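Local coordinates for envelope glycoprotein E (Human herpesvirus 1, PDB 2GIY) that pairs with gI to bind the Fc part of host IgG and to drive cell-to-cell spread of the virus in epithelial cells, at residues Thr44-Val49 and Tyr151-Ile156; Arg64-Cys69 and Ala87-Thr92; Ser93-Arg98 and Glu119-Leu124. All coordinates share one frame; numbering follows the deposited sequence.

Contact 1: Thr44-Val49 and Tyr151-Ile156; sequences TYSMDV and YVNDHI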
ATOM      1  N   THR A  44      11.240  18.481  -9.176  1.00 17.85           N
ATOM      2  CA  THR A  44      11.103  17.677 -10.386  1.00 16.39           C
ATOM      3  C   THR A  44      11.563  16.254 -10.083  1.00 16.81           C
ATOM      4  O   THR A  44      12.534  16.053  -9.354  1.00 17.40           O
ATOM      5  CB  THR A  44      11.970  18.245 -11.527  1.00 16.42           C
ATOM      6  OG1 THR A  44      11.615  19.613 -11.758  1.00 17.76           O
ATOM      7  CG2 THR A  44      11.756  17.454 -12.809  1.00 15.30           C
ATOM      8  N   TYR A  45      10.870  15.268 -10.636  1.00 15.12           N
ATOM      9  CA  TYR A  45      11.253  13.884 -10.403  1.00 14.36           C
ATOM     10  C   TYR A  45      11.079  13.028 -11.646  1.00 14.33           C
ATOM     11  O   TYR A  45      10.418  13.426 -12.609  1.00 13.12           O
ATOM     12  CB  TYR A  45      10.434  13.278  -9.250  1.00 11.56           C
ATOM     13  CG  TYR A  45       8.944  13.131  -9.510  1.00 11.55           C
ATOM     14  CD1 TYR A  45       8.065  14.199  -9.308  1.00 10.66           C
ATOM     15  CD2 TYR A  45       8.408  11.911  -9.934  1.00 10.11           C
ATOM     16  CE1 TYR A  45       6.687  14.054  -9.518  1.00 10.48           C
ATOM     17  CE2 TYR A  45       7.034  11.757 -10.150  1.00 11.60           C
ATOM     18  CZ  TYR A  45       6.182  12.831  -9.940  1.00 12.29           C
ATOM     19  OH  TYR A  45       4.829  12.678 -10.160  1.00 13.71           O
ATOM     20  N   SER A  46      11.696  11.852 -11.622  1.00 14.14           N
ATOM     21  CA  SER A  46      11.571  10.904 -12.719  1.00 14.05           C
ATOM     22  C   SER A  46      10.781   9.737 -12.143  1.00 13.46           C
ATOM     23  O   SER A  46      10.734   9.554 -10.927  1.00 14.07           O
ATOM     24  CB  SER A  46      12.946  10.419 -13.182  1.00 16.59           C
ATOM     25  OG  SER A  46      13.573   9.636 -12.179  1.00 17.00           O
ATOM     26  N   MET A  47      10.139   8.960 -13.003  1.00 13.79           N
ATOM     27  CA  MET A  47       9.374   7.813 -12.530  1.00 12.88           C
ATOM     28  C   MET A  47       9.494   6.673 -13.518  1.00 12.38           C
ATOM     29  O   MET A  47       9.595   6.897 -14.725  1.00 10.95           O
ATOM     30  CB  MET A  47       7.894   8.184 -12.343  1.00 11.74           C
ATOM     31  CG  MET A  47       7.040   7.054 -11.781  1.00 14.06           C
ATOM     32  SD  MET A  47       5.347   7.547 -11.379  1.00 15.66           S
ATOM     33  CE  MET A  47       4.548   7.337 -12.975  1.00 16.23           C
ATOM     34  N   ASP A  48       9.510   5.449 -12.997  1.00 12.20           N
ATOM     35  CA  ASP A  48       9.584   4.264 -13.835  1.00 11.47           C
ATOM     36  C   ASP A  48       8.602   3.222 -13.312  1.00 12.32           C
ATOM     37  O   ASP A  48       8.624   2.879 -12.131  1.00 13.64           O
ATOM     38  CB  ASP A  48      10.997   3.670 -13.817  1.00 12.48           C
ATOM     39  CG  ASP A  48      12.045   4.631 -14.333  1.00 15.64           C
ATOM     40  OD1 ASP A  48      12.066   4.884 -15.554  1.00 17.18           O
ATOM     41  OD2 ASP A  48      12.844   5.131 -13.513  1.00 16.95           O
ATOM     42  N   VAL A  49       7.718   2.742 -14.181  1.00 10.71           N
ATOM     43  CA  VAL A  49       6.773   1.702 -13.792  1.00 10.56           C
ATOM     44  C   VAL A  49       7.358   0.459 -14.443  1.00 10.98           C
ATOM     45  O   VAL A  49       7.379   0.330 -15.666  1.00 10.99           O
ATOM     46  CB  VAL A  49       5.358   1.987 -14.320  1.00 10.61           C
ATOM     47  CG1 VAL A  49       4.437   0.807 -14.009  1.00 11.29           C
ATOM     48  CG2 VAL A  49       4.817   3.263 -13.672  1.00 12.63           C
ATOM     49  N   TYR A 151       9.240   3.134  -9.406  1.00 10.90           N
ATOM     50  CA  TYR A 151      10.387   3.886  -8.928  1.00 11.56           C
ATOM     51  C   TYR A 151      10.147   5.373  -9.115  1.00 11.97           C
ATOM     52  O   TYR A 151       9.480   5.792 -10.060  1.00 11.28           O
ATOM     53  CB  TYR A 151      11.661   3.547  -9.707  1.00 13.21           C
ATOM     54  CG  TYR A 151      12.185   2.147  -9.527  1.00 13.51           C
ATOM     55  CD1 TYR A 151      11.608   1.075 -10.205  1.00 14.52           C
ATOM     56  CD2 TYR A 151      13.267   1.894  -8.686  1.00 14.59           C
ATOM     57  CE1 TYR A 151      12.100  -0.223 -10.051  1.00 15.89           C
ATOM     58  CE2 TYR A 151      13.767   0.601  -8.523  1.00 17.35           C
ATOM     59  CZ  TYR A 151      13.179  -0.450  -9.209  1.00 16.96           C
ATOM     60  OH  TYR A 151      13.676  -1.728  -9.065  1.00 17.94           O
ATOM     61  N   VAL A 152      10.688   6.155  -8.192  1.00 11.77           N
ATOM     62  CA  VAL A 152      10.640   7.609  -8.265  1.00 12.09           C
ATOM     63  C   VAL A 152      12.083   7.976  -7.939  1.00 13.35           C
ATOM     64  O   VAL A 152      12.584   7.639  -6.866  1.00 13.85           O
ATOM     65  CB  VAL A 152       9.705   8.230  -7.222  1.00 11.97           C
ATOM     66  CG1 VAL A 152       9.928   9.742  -7.174  1.00 14.96           C
ATOM     67  CG2 VAL A 152       8.250   7.922  -7.575  1.00 12.94           C
ATOM     68  N   ASN A 153      12.754   8.637  -8.875  1.00 14.57           N
ATOM     69  CA  ASN A 153      14.154   9.011  -8.694  1.00 17.18           C
ATOM     70  C   ASN A 153      14.995   7.783  -8.361  1.00 17.31           C
ATOM     71  O   ASN A 153      15.842   7.813  -7.469  1.00 18.71           O
ATOM     72  CB  ASN A 153      14.304  10.064  -7.595  1.00 18.77           C
ATOM     73  CG  ASN A 153      13.667  11.384  -7.971  1.00 20.17           C
ATOM     74  OD1 ASN A 153      13.653  11.766  -9.147  1.00 19.65           O
ATOM     75  ND2 ASN A 153      13.148  12.096  -6.981  1.00 18.75           N
ATOM     76  N   ASP A 154      14.725   6.700  -9.080  1.00 16.33           N
ATOM     77  CA  ASP A 154      15.445   5.435  -8.930  1.00 18.11           C
ATOM     78  C   ASP A 154      15.298   4.695  -7.598  1.00 17.55           C
ATOM     79  O   ASP A 154      16.121   3.842  -7.270  1.00 17.39           O
ATOM     80  CB  ASP A 154      16.927   5.656  -9.244  1.00 22.62           C
ATOM     81  CG  ASP A 154      17.142   6.287 -10.611  1.00 26.76           C
ATOM     82  OD1 ASP A 154      16.668   5.715 -11.616  1.00 27.67           O
ATOM     83  OD2 ASP A 154      17.780   7.359 -10.680  1.00 30.38           O
ATOM     84  N   HIS A 155      14.252   5.013  -6.838  1.00 16.40           N
ATOM     85  CA  HIS A 155      13.992   4.339  -5.562  1.00 16.13           C
ATOM     86  C   HIS A 155      12.556   3.826  -5.567  1.00 14.68           C
ATOM     87  O   HIS A 155      11.634   4.547  -5.948  1.00 12.18           O
ATOM     88  CB  HIS A 155      14.194   5.298  -4.379  1.00 19.32           C
ATOM     89  CG  HIS A 155      13.761   4.731  -3.059  1.00 22.51           C
ATOM     90  ND1 HIS A 155      14.266   3.553  -2.549  1.00 24.48           N
ATOM     91  CD2 HIS A 155      12.864   5.179  -2.147  1.00 24.87           C
ATOM     92  CE1 HIS A 155      13.698   3.298  -1.384  1.00 24.29           C
ATOM     93  NE2 HIS A 155      12.843   4.269  -1.116  1.00 25.27           N
ATOM     94  N   ILE A 156      12.358   2.581  -5.152  1.00 12.37           N
ATOM     95  CA  ILE A 156      11.014   2.015  -5.136  1.00 13.03           C
ATOM     96  C   ILE A 156      10.089   2.765  -4.177  1.00 13.18           C
ATOM     97  O   ILE A 156      10.395   2.911  -2.992  1.00 13.17           O
ATOM     98  CB  ILE A 156      11.033   0.521  -4.728  1.00 12.66           C
ATOM     99  CG1 ILE A 156      11.803  -0.295  -5.768  1.00 12.91           C
ATOM    100  CG2 ILE A 156       9.603  -0.001  -4.593  1.00 12.75           C
ATOM    101  CD1 ILE A 156      11.931  -1.779  -5.408  1.00 10.58           C
TER
HETATM  102  O   HOH W   1      12.881  14.823  -6.935  1.00 26.76           O
HETATM  103  O   HOH W   2      12.681   6.839 -11.480  1.00 19.94           O
HETATM  104  O   HOH W   3      15.552  12.159 -10.907  1.00 37.25           O

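Contact 2: Arg64-Cys69 and Ala87-Thr92; sequences RIYESC and AASTWT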
ATOM      1  N   ARG A  64       8.034 -17.473  -3.195  1.00 14.75           N
ATOM      2  CA  ARG A  64       8.329 -16.598  -2.077  1.00 15.76           C
ATOM      3  C   ARG A  64       8.964 -15.308  -2.567  1.00 15.33           C
ATOM      4  O   ARG A  64       9.977 -15.330  -3.263  1.00 14.21           O
ATOM      5  CB  ARG A  64       9.245 -17.311  -1.085  1.00 19.35           C
ATOM      6  CG  ARG A  64       8.635 -18.606  -0.585  1.00 22.16           C
ATOM      7  CD  ARG A  64       9.286 -19.107   0.678  1.00 26.96           C
ATOM      8  NE  ARG A  64       8.642 -20.337   1.134  1.00 32.29           N
ATOM      9  CZ  ARG A  64       8.859 -20.901   2.316  1.00 34.81           C
ATOM     10  NH1 ARG A  64       9.708 -20.346   3.171  1.00 35.89           N
ATOM     11  NH2 ARG A  64       8.229 -22.023   2.642  1.00 36.78           N
ATOM     12  N   ILE A  65       8.344 -14.186  -2.214  1.00 13.31           N
ATOM     13  CA  ILE A  65       8.833 -12.872  -2.608  1.00 13.36           C
ATOM     14  C   ILE A  65       9.633 -12.277  -1.452  1.00 14.09           C
ATOM     15  O   ILE A  65       9.097 -12.079  -0.363  1.00 14.57           O
ATOM     16  CB  ILE A  65       7.644 -11.921  -2.960  1.00 13.53           C
ATOM     17  CG1 ILE A  65       6.853 -12.490  -4.145  1.00 14.99           C
ATOM     18  CG2 ILE A  65       8.165 -10.526  -3.297  1.00 14.59           C
ATOM     19  CD1 ILE A  65       5.519 -11.800  -4.398  1.00 12.26           C
ATOM     20  N   TYR A  66      10.918 -12.022  -1.683  1.00 13.44           N
ATOM     21  CA  TYR A  66      11.778 -11.438  -0.659  1.00 14.41           C
ATOM     22  C   TYR A  66      11.620  -9.914  -0.751  1.00 14.22           C
ATOM     23  O   TYR A  66      12.357  -9.251  -1.474  1.00 13.83           O
ATOM     24  CB  TYR A  66      13.243 -11.820  -0.909  1.00 14.38           C
ATOM     25  CG  TYR A  66      13.609 -13.280  -0.658  1.00 14.23           C
ATOM     26  CD1 TYR A  66      12.640 -14.236  -0.345  1.00 14.02           C
ATOM     27  CD2 TYR A  66      14.937 -13.697  -0.746  1.00 14.05           C
ATOM     28  CE1 TYR A  66      12.995 -15.585  -0.125  1.00 15.33           C
ATOM     29  CE2 TYR A  66      15.299 -15.030  -0.530  1.00 13.61           C
ATOM     30  CZ  TYR A  66      14.331 -15.962  -0.223  1.00 15.26           C
ATOM     31  OH  TYR A  66      14.711 -17.273  -0.019  1.00 18.42           O
ATOM     32  N   GLU A  67      10.667  -9.360  -0.005  1.00 16.19           N
ATOM     33  CA  GLU A  67      10.411  -7.922  -0.059  1.00 16.09           C
ATOM     34  C   GLU A  67      11.621  -7.007   0.126  1.00 15.90           C
ATOM     35  O   GLU A  67      11.818  -6.080  -0.661  1.00 14.97           O
ATOM     36  CB  GLU A  67       9.322  -7.540   0.948  1.00 18.47           C
ATOM     37  CG  GLU A  67       9.020  -6.044   0.976  1.00 21.04           C
ATOM     38  CD  GLU A  67       7.792  -5.715   1.798  1.00 25.76           C
ATOM     39  OE1 GLU A  67       7.636  -6.298   2.888  1.00 28.00           O
ATOM     40  OE2 GLU A  67       6.986  -4.867   1.357  1.00 27.98           O
ATOM     41  N   SER A  68      12.426  -7.251   1.155  1.00 15.24           N
ATOM     42  CA  SER A  68      13.595  -6.412   1.407  1.00 16.40           C
ATOM     43  C   SER A  68      14.560  -6.439   0.230  1.00 14.95           C
ATOM     44  O   SER A  68      15.223  -5.444  -0.061  1.00 15.25           O
ATOM     45  CB  SER A  68      14.325  -6.869   2.671  1.00 19.01           C
ATOM     46  OG  SER A  68      14.838  -8.180   2.517  1.00 23.72           O
ATOM     47  N   CYS A  69      14.634  -7.586  -0.441  1.00 14.89           N
ATOM     48  CA  CYS A  69      15.516  -7.749  -1.588  1.00 13.62           C
ATOM     49  C   CYS A  69      15.150  -6.872  -2.782  1.00 13.83           C
ATOM     50  O   CYS A  69      16.017  -6.494  -3.569  1.00 14.55           O
ATOM     51  CB  CYS A  69      15.528  -9.208  -2.030  1.00 14.79           C
ATOM     52  SG  CYS A  69      16.641 -10.257  -1.048  1.00 17.51           S
ATOM     53  N   ALA A  87      11.843 -18.492  -5.642  1.00 13.78           N
ATOM     54  CA  ALA A  87      11.953 -17.184  -5.016  1.00 13.43           C
ATOM     55  C   ALA A  87      12.048 -16.032  -6.005  1.00 14.35           C
ATOM     56  O   ALA A  87      12.658 -16.156  -7.062  1.00 13.75           O
ATOM     57  CB  ALA A  87      13.169 -17.156  -4.093  1.00 12.28           C
ATOM     58  N   ALA A  88      11.432 -14.911  -5.644  1.00 14.17           N
ATOM     59  CA  ALA A  88      11.481 -13.696  -6.447  1.00 13.38           C
ATOM     60  C   ALA A  88      12.269 -12.746  -5.546  1.00 14.16           C
ATOM     61  O   ALA A  88      11.737 -12.232  -4.558  1.00 14.16           O
ATOM     62  CB  ALA A  88      10.074 -13.165  -6.697  1.00 13.56           C
ATOM     63  N   SER A  89      13.542 -12.539  -5.868  1.00 12.82           N
ATOM     64  CA  SER A  89      14.403 -11.692  -5.041  1.00 13.41           C
ATOM     65  C   SER A  89      15.397 -10.856  -5.828  1.00 12.60           C
ATOM     66  O   SER A  89      16.076  -9.995  -5.266  1.00 11.26           O
ATOM     67  CB  SER A  89      15.180 -12.565  -4.054  1.00 13.13           C
ATOM     68  OG  SER A  89      16.036 -13.463  -4.752  1.00 15.08           O
ATOM     69  N   THR A  90      15.507 -11.124  -7.120  1.00 12.57           N
ATOM     70  CA  THR A  90      16.434 -10.377  -7.954  1.00 12.36           C
ATOM     71  C   THR A  90      16.013 -10.574  -9.400  1.00 13.06           C
ATOM     72  O   THR A  90      15.164 -11.414  -9.692  1.00 13.14           O
ATOM     73  CB  THR A  90      17.887 -10.880  -7.756  1.00 12.81           C
ATOM     74  OG1 THR A  90      18.804  -9.949  -8.341  1.00 12.16           O
ATOM     75  CG2 THR A  90      18.072 -12.248  -8.414  1.00 13.12           C
ATOM     76  N   TRP A  91      16.592  -9.797 -10.306  1.00 12.12           N
ATOM     77  CA  TRP A  91      16.240  -9.935 -11.704  1.00 12.89           C
ATOM     78  C   TRP A  91      17.318  -9.374 -12.613  1.00 13.40           C
ATOM     79  O   TRP A  91      18.222  -8.661 -12.174  1.00 13.51           O
ATOM     80  CB  TRP A  91      14.897  -9.233 -11.972  1.00 14.03           C
ATOM     81  CG  TRP A  91      14.898  -7.775 -11.600  1.00 14.43           C
ATOM     82  CD1 TRP A  91      15.231  -6.723 -12.403  1.00 16.06           C
ATOM     83  CD2 TRP A  91      14.599  -7.218 -10.314  1.00 15.15           C
ATOM     84  NE1 TRP A  91      15.160  -5.543 -11.698  1.00 17.18           N
ATOM     85  CE2 TRP A  91      14.773  -5.819 -10.412  1.00 16.85           C
ATOM     86  CE3 TRP A  91      14.198  -7.765  -9.087  1.00 15.70           C
ATOM     87  CZ2 TRP A  91      14.564  -4.956  -9.326  1.00 16.93           C
ATOM     88  CZ3 TRP A  91      13.991  -6.906  -8.005  1.00 16.12           C
ATOM     89  CH2 TRP A  91      14.174  -5.518  -8.136  1.00 15.86           C
ATOM     90  N   THR A  92      17.227  -9.731 -13.884  1.00 12.48           N
ATOM     91  CA  THR A  92      18.158  -9.252 -14.888  1.00 14.12           C
ATOM     92  C   THR A  92      17.296  -8.520 -15.908  1.00 15.64           C
ATOM     93  O   THR A  92      17.204  -7.292 -15.885  1.00 17.52           O
ATOM     94  CB  THR A  92      18.925 -10.423 -15.548  1.00 12.93           C
ATOM     95  OG1 THR A  92      17.999 -11.423 -15.992  1.00 13.94           O
ATOM     96  CG2 THR A  92      19.899 -11.047 -14.543  1.00 13.41           C
TER

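Contact 3: Ser93-Arg98 and Glu119-Leu124; sequences SRLAVR and EPVPGL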
ATOM      1  N   SER A  93      16.636  -9.277 -16.779  1.00 16.81           N
ATOM      2  CA  SER A  93      15.760  -8.695 -17.787  1.00 16.92           C
ATOM      3  C   SER A  93      14.487  -8.161 -17.130  1.00 16.47           C
ATOM      4  O   SER A  93      13.974  -8.754 -16.180  1.00 15.44           O
ATOM      5  CB  SER A  93      15.360  -9.754 -18.822  1.00 19.03           C
ATOM      6  OG  SER A  93      16.485 -10.242 -19.530  1.00 25.46           O
ATOM      7  N   ARG A  94      13.992  -7.034 -17.633  1.00 13.87           N
ATOM      8  CA  ARG A  94      12.751  -6.448 -17.138  1.00 14.78           C
ATOM      9  C   ARG A  94      11.732  -6.661 -18.253  1.00 13.52           C
ATOM     10  O   ARG A  94      11.988  -6.303 -19.404  1.00 13.13           O
ATOM     11  CB  ARG A  94      12.932  -4.955 -16.852  1.00 16.82           C
ATOM     12  CG  ARG A  94      13.847  -4.673 -15.673  1.00 22.31           C
ATOM     13  CD  ARG A  94      14.089  -3.185 -15.472  1.00 27.67           C
ATOM     14  NE  ARG A  94      14.808  -2.590 -16.594  1.00 32.18           N
ATOM     15  CZ  ARG A  94      15.219  -1.325 -16.632  1.00 34.67           C
ATOM     16  NH1 ARG A  94      14.984  -0.519 -15.604  1.00 36.30           N
ATOM     17  NH2 ARG A  94      15.864  -0.867 -17.696  1.00 35.78           N
ATOM     18  N   LEU A  95      10.591  -7.256 -17.918  1.00 11.25           N
ATOM     19  CA  LEU A  95       9.549  -7.544 -18.900  1.00 10.43           C
ATOM     20  C   LEU A  95       9.066  -6.299 -19.638  1.00 11.86           C
ATOM     21  O   LEU A  95       8.888  -6.311 -20.857  1.00 11.73           O
ATOM     22  CB  LEU A  95       8.351  -8.223 -18.217  1.00 11.62           C
ATOM     23  CG  LEU A  95       7.186  -8.583 -19.150  1.00 11.01           C
ATOM     24  CD1 LEU A  95       7.609  -9.702 -20.096  1.00  9.53           C
ATOM     25  CD2 LEU A  95       5.976  -9.011 -18.333  1.00 11.74           C
ATOM     26  N   ALA A  96       8.841  -5.226 -18.894  1.00 11.11           N
ATOM     27  CA  ALA A  96       8.382  -3.986 -19.496  1.00 11.28           C
ATOM     28  C   ALA A  96       8.686  -2.826 -18.573  1.00 11.73           C
ATOM     29  O   ALA A  96       8.757  -2.992 -17.354  1.00 12.28           O
ATOM     30  CB  ALA A  96       6.883  -4.060 -19.773  1.00 11.88           C
ATOM     31  N   VAL A  97       8.870  -1.651 -19.162  1.00 10.80           N
ATOM     32  CA  VAL A  97       9.158  -0.451 -18.393  1.00 11.93           C
ATOM     33  C   VAL A  97       8.561   0.768 -19.083  1.00 11.85           C
ATOM     34  O   VAL A  97       8.769   0.975 -20.279  1.00 12.07           O
ATOM     35  CB  VAL A  97      10.681  -0.196 -18.271  1.00 13.50           C
ATOM     36  CG1 VAL A  97      10.927   1.067 -17.456  1.00 15.06           C
ATOM     37  CG2 VAL A  97      11.378  -1.392 -17.627  1.00 15.43           C
ATOM     38  N   ARG A  98       7.792   1.554 -18.337  1.00 11.62           N
ATOM     39  CA  ARG A  98       7.240   2.786 -18.881  1.00 13.32           C
ATOM     40  C   ARG A  98       7.931   3.863 -18.054  1.00 14.23           C
ATOM     41  O   ARG A  98       7.836   3.869 -16.817  1.00 14.18           O
ATOM     42  CB  ARG A  98       5.716   2.848 -18.720  1.00 13.18           C
ATOM     43  CG  ARG A  98       5.069   3.907 -19.605  1.00 19.69           C
ATOM     44  CD  ARG A  98       3.543   3.866 -19.566  1.00 18.25           C
ATOM     45  NE  ARG A  98       2.944   2.906 -20.499  1.00 19.34           N
ATOM     46  CZ  ARG A  98       2.956   3.027 -21.827  1.00 17.47           C
ATOM     47  NH1 ARG A  98       3.548   4.063 -22.401  1.00 16.68           N
ATOM     48  NH2 ARG A  98       2.340   2.129 -22.582  1.00 18.99           N
ATOM     49  N   GLU A 119       9.598  -6.389 -23.645  1.00 15.31           N
ATOM     50  CA  GLU A 119      10.290  -7.539 -24.195  1.00 17.46           C
ATOM     51  C   GLU A 119       9.412  -8.197 -25.246  1.00 17.37           C
ATOM     52  O   GLU A 119       8.183  -8.191 -25.136  1.00 16.00           O
ATOM     53  CB  GLU A 119      10.582  -8.565 -23.093  1.00 19.98           C
ATOM     54  CG  GLU A 119      11.815  -8.293 -22.254  1.00 24.29           C
ATOM     55  CD  GLU A 119      11.960  -9.298 -21.117  1.00 28.75           C
ATOM     56  OE1 GLU A 119      11.751 -10.506 -21.360  1.00 30.63           O
ATOM     57  OE2 GLU A 119      12.286  -8.885 -19.984  1.00 32.80           O
ATOM     58  N   PRO A 120      10.026  -8.765 -26.294  1.00 17.09           N
ATOM     59  CA  PRO A 120       9.204  -9.415 -27.313  1.00 18.48           C
ATOM     60  C   PRO A 120       8.641 -10.714 -26.746  1.00 19.24           C
ATOM     61  O   PRO A 120       9.376 -11.679 -26.520  1.00 18.22           O
ATOM     62  CB  PRO A 120      10.189  -9.650 -28.461  1.00 18.51           C
ATOM     63  CG  PRO A 120      11.508  -9.782 -27.760  1.00 19.58           C
ATOM     64  CD  PRO A 120      11.435  -8.686 -26.720  1.00 18.50           C
ATOM     65  N   VAL A 121       7.338 -10.724 -26.502  1.00 17.50           N
ATOM     66  CA  VAL A 121       6.674 -11.896 -25.955  1.00 18.88           C
ATOM     67  C   VAL A 121       5.372 -12.143 -26.702  1.00 19.53           C
ATOM     68  O   VAL A 121       4.505 -11.271 -26.761  1.00 18.01           O
ATOM     69  CB  VAL A 121       6.371 -11.708 -24.446  1.00 17.00           C
ATOM     70  CG1 VAL A 121       5.581 -12.899 -23.912  1.00 18.96           C
ATOM     71  CG2 VAL A 121       7.668 -11.537 -23.678  1.00 18.97           C
ATOM     72  N   PRO A 122       5.222 -13.341 -27.287  1.00 21.49           N
ATOM     73  CA  PRO A 122       4.021 -13.712 -28.037  1.00 21.68           C
ATOM     74  C   PRO A 122       2.740 -13.415 -27.266  1.00 20.02           C
ATOM     75  O   PRO A 122       2.544 -13.934 -26.169  1.00 20.40           O
ATOM     76  CB  PRO A 122       4.207 -15.211 -28.260  1.00 23.13           C
ATOM     77  CG  PRO A 122       5.694 -15.341 -28.378  1.00 23.70           C
ATOM     78  CD  PRO A 122       6.178 -14.464 -27.244  1.00 23.02           C
ATOM     79  N   GLY A 123       1.882 -12.569 -27.833  1.00 19.21           N
ATOM     80  CA  GLY A 123       0.617 -12.255 -27.190  1.00 18.04           C
ATOM     81  C   GLY A 123       0.604 -11.175 -26.119  1.00 17.43           C
ATOM     82  O   GLY A 123      -0.467 -10.815 -25.635  1.00 17.52           O
ATOM     83  N   LEU A 124       1.774 -10.663 -25.748  1.00 15.56           N
ATOM     84  CA  LEU A 124       1.865  -9.621 -24.725  1.00 17.99           C
ATOM     85  C   LEU A 124       1.946  -8.237 -25.362  1.00 19.24           C
ATOM     86  O   LEU A 124       2.649  -8.041 -26.353  1.00 20.42           O
ATOM     87  CB  LEU A 124       3.103  -9.839 -23.852  1.00 16.24           C
ATOM     88  CG  LEU A 124       3.282  -8.873 -22.676  1.00 16.06           C
ATOM     89  CD1 LEU A 124       2.211  -9.128 -21.634  1.00 14.38           C
ATOM     90  CD2 LEU A 124       4.668  -9.054 -22.065  1.00 15.94           C
TER

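Contact 1: Thr44-Val49 and Tyr151-Ile156
Asp48 and Tyr151 form an antiparallel hydrogen-bonded pair joining strands 45-54 and 144-152, which are consistent with strands C and F of an Ig V-type sheet. A type I' turn from Val152 to His155 then leads into strand 155-165. Among the direct bonds, Tyr151 N reaches Asp48 O at 2.8 Å, almost straight (170°) and in the carbonyl plane, while Asp48 N returns a bond to Tyr151 O at 3.0 Å. Beyond Met47 and Val152, Asn153 N still bonds to Ser46 O, but from above the carbonyl plane. Here the turn takes over, and the Asn153 side-chain amide stands in for a backbone carbonyl: with CG beside its own N (chi1 -66°), OD1 accepts Ser46 N at 3.2 Å.

Waters extend the polar network. One links Thr44 O to Asn153 ND2. Another bonds to Ser46 OG, Asp48 OD2 and Asp154 N, and may ease the closeness of two carboxylates, Asp48 OD2 and Asp154 OD1, 4.3 Å apart. Asp48 OD1 is held by Ser99 OG on the next strand.

The apolar contacts lie on the face of Tyr45, Met47 and Val152. Val152 CG1 meets Tyr45 CD2 obliquely at 3.8 Å, and Met47 also packs on Ile181, a tag residue of the second subunit. On the other face the Tyr151 ring turns its edge to the backbone Asp48 O, and Ile156 CG1 lies 3.5 Å above the ring plane, toward its rim.

Contact 2: Arg64-Cys69 and Ala87-Thr92
Arg64 O takes the shortest polar bond here, from Ala88 N at 2.8 Å with an N-H...O angle of 166°, and Ala87 CA adds a CA-H...O contact to the same oxygen. One step along, Tyr66 N donates to Ala88 O at 3.0 Å. These two bonds stitch Arg64-Tyr66 and Ala87-Ala88 into a short parallel ladder, in which Ile65 CG1 meets Ala88 CB at 4.2 Å on one face.

On the other face the Tyr66 ring does most of the work. Its chi2 of 6° is unusual for a tyrosine and lays the ring plane nearly along the CA-CB bond. Ala87 CB then sits over one face, 4.1 Å above the plane and toward the rim, while Cys69 SG comes in at the edge. Ser89 CB presses obliquely on Tyr66 CD2 at 3.5 Å. Tyr66 OH is bonded to Asp83, which helps fix the ring at its far end.

Ser89 also meets the short, weakly bonded helix 67-71, with Cys69 CB 3.4 Å from Ser89 O. Ser89 OG bonds to Cys78 O, so the serine is tied to the residue that forms the disulfide with Cys69.

In the fold, strand 63-66 is the middle of a three-strand parallel sheet, between 87-88 and 173-176. Ile65 and Ala88 pack on Leu145 of strand 144-152, and helix 67-71 carries Glu67, which forms a salt bridge to Arg14 of the second subunit.

Contact 3: Ser93-Arg98 and Glu119-Leu124
Glu119 meets Leu95 through one firm backbone bond: Glu119 N donates to Leu95 O at 2.9 Å and 171°. It joins the loop after strand 113-118 to a classic beta bulge, where Leu95 and Ala96 together face Trp51 of strand 45-54. The Glu119 side chain then runs extended beyond CG alongside the backbone of Arg94 and Leu95. Its carboxylate end approaches Ser93 and Arg94, but the place of OE2 is doubtful, since it is modelled too close to Arg94 C. OE1 forms a long, weak ion pair with Arg53.

Next to touch is Val121, whose CG2 comes to 4.0 Å from Leu95 CD1, the two side chains crossing at about a right angle. Val121 also opens a type II turn, closed by Leu124 N bonding to Val121 O at 3.0 Å. Gly123 fills the turn position with a positive phi (84°).

Leu124 follows and brings the chain back to Leu95. With CG anti to its backbone N (chi1 -176°), it extends CD2 to 3.6 Å from Leu95 CD1, and the two leucines meet tip to tip. Leu133 lies against Leu95, while Met118 and Phe135 lie against Leu124.

Across the two segments, then, one directional amide bond fixes the backbone register at Glu119, while nondirectional apolar packing on Leu95 places the turn, whose polar ties (Pro122 with His142, Gly123 with Arg136) go to other parts of the chain.

Contacts 1 and 3 belong to the same sheet: strand 45-54 of contact 1 neighbours strand 96-103 of contact 3, and Val49 N probably bonds to Arg98 O between them. Contact 2 lies in the separate small parallel sheet, and meets contact 1 where Trp91 packs on Tyr151; its chain runs directly into contact 3 at Ser93. None of the three is wholly buried. Contact 2 has no exposed residue among those that touch, contact 1 mixes a buried apolar face with a watered turn, and contact 3 is at the surface. Regular strand bonding rules contacts 1 and 2, antiparallel and parallel, whereas contact 3 rests on one backbone bond and apolar packing.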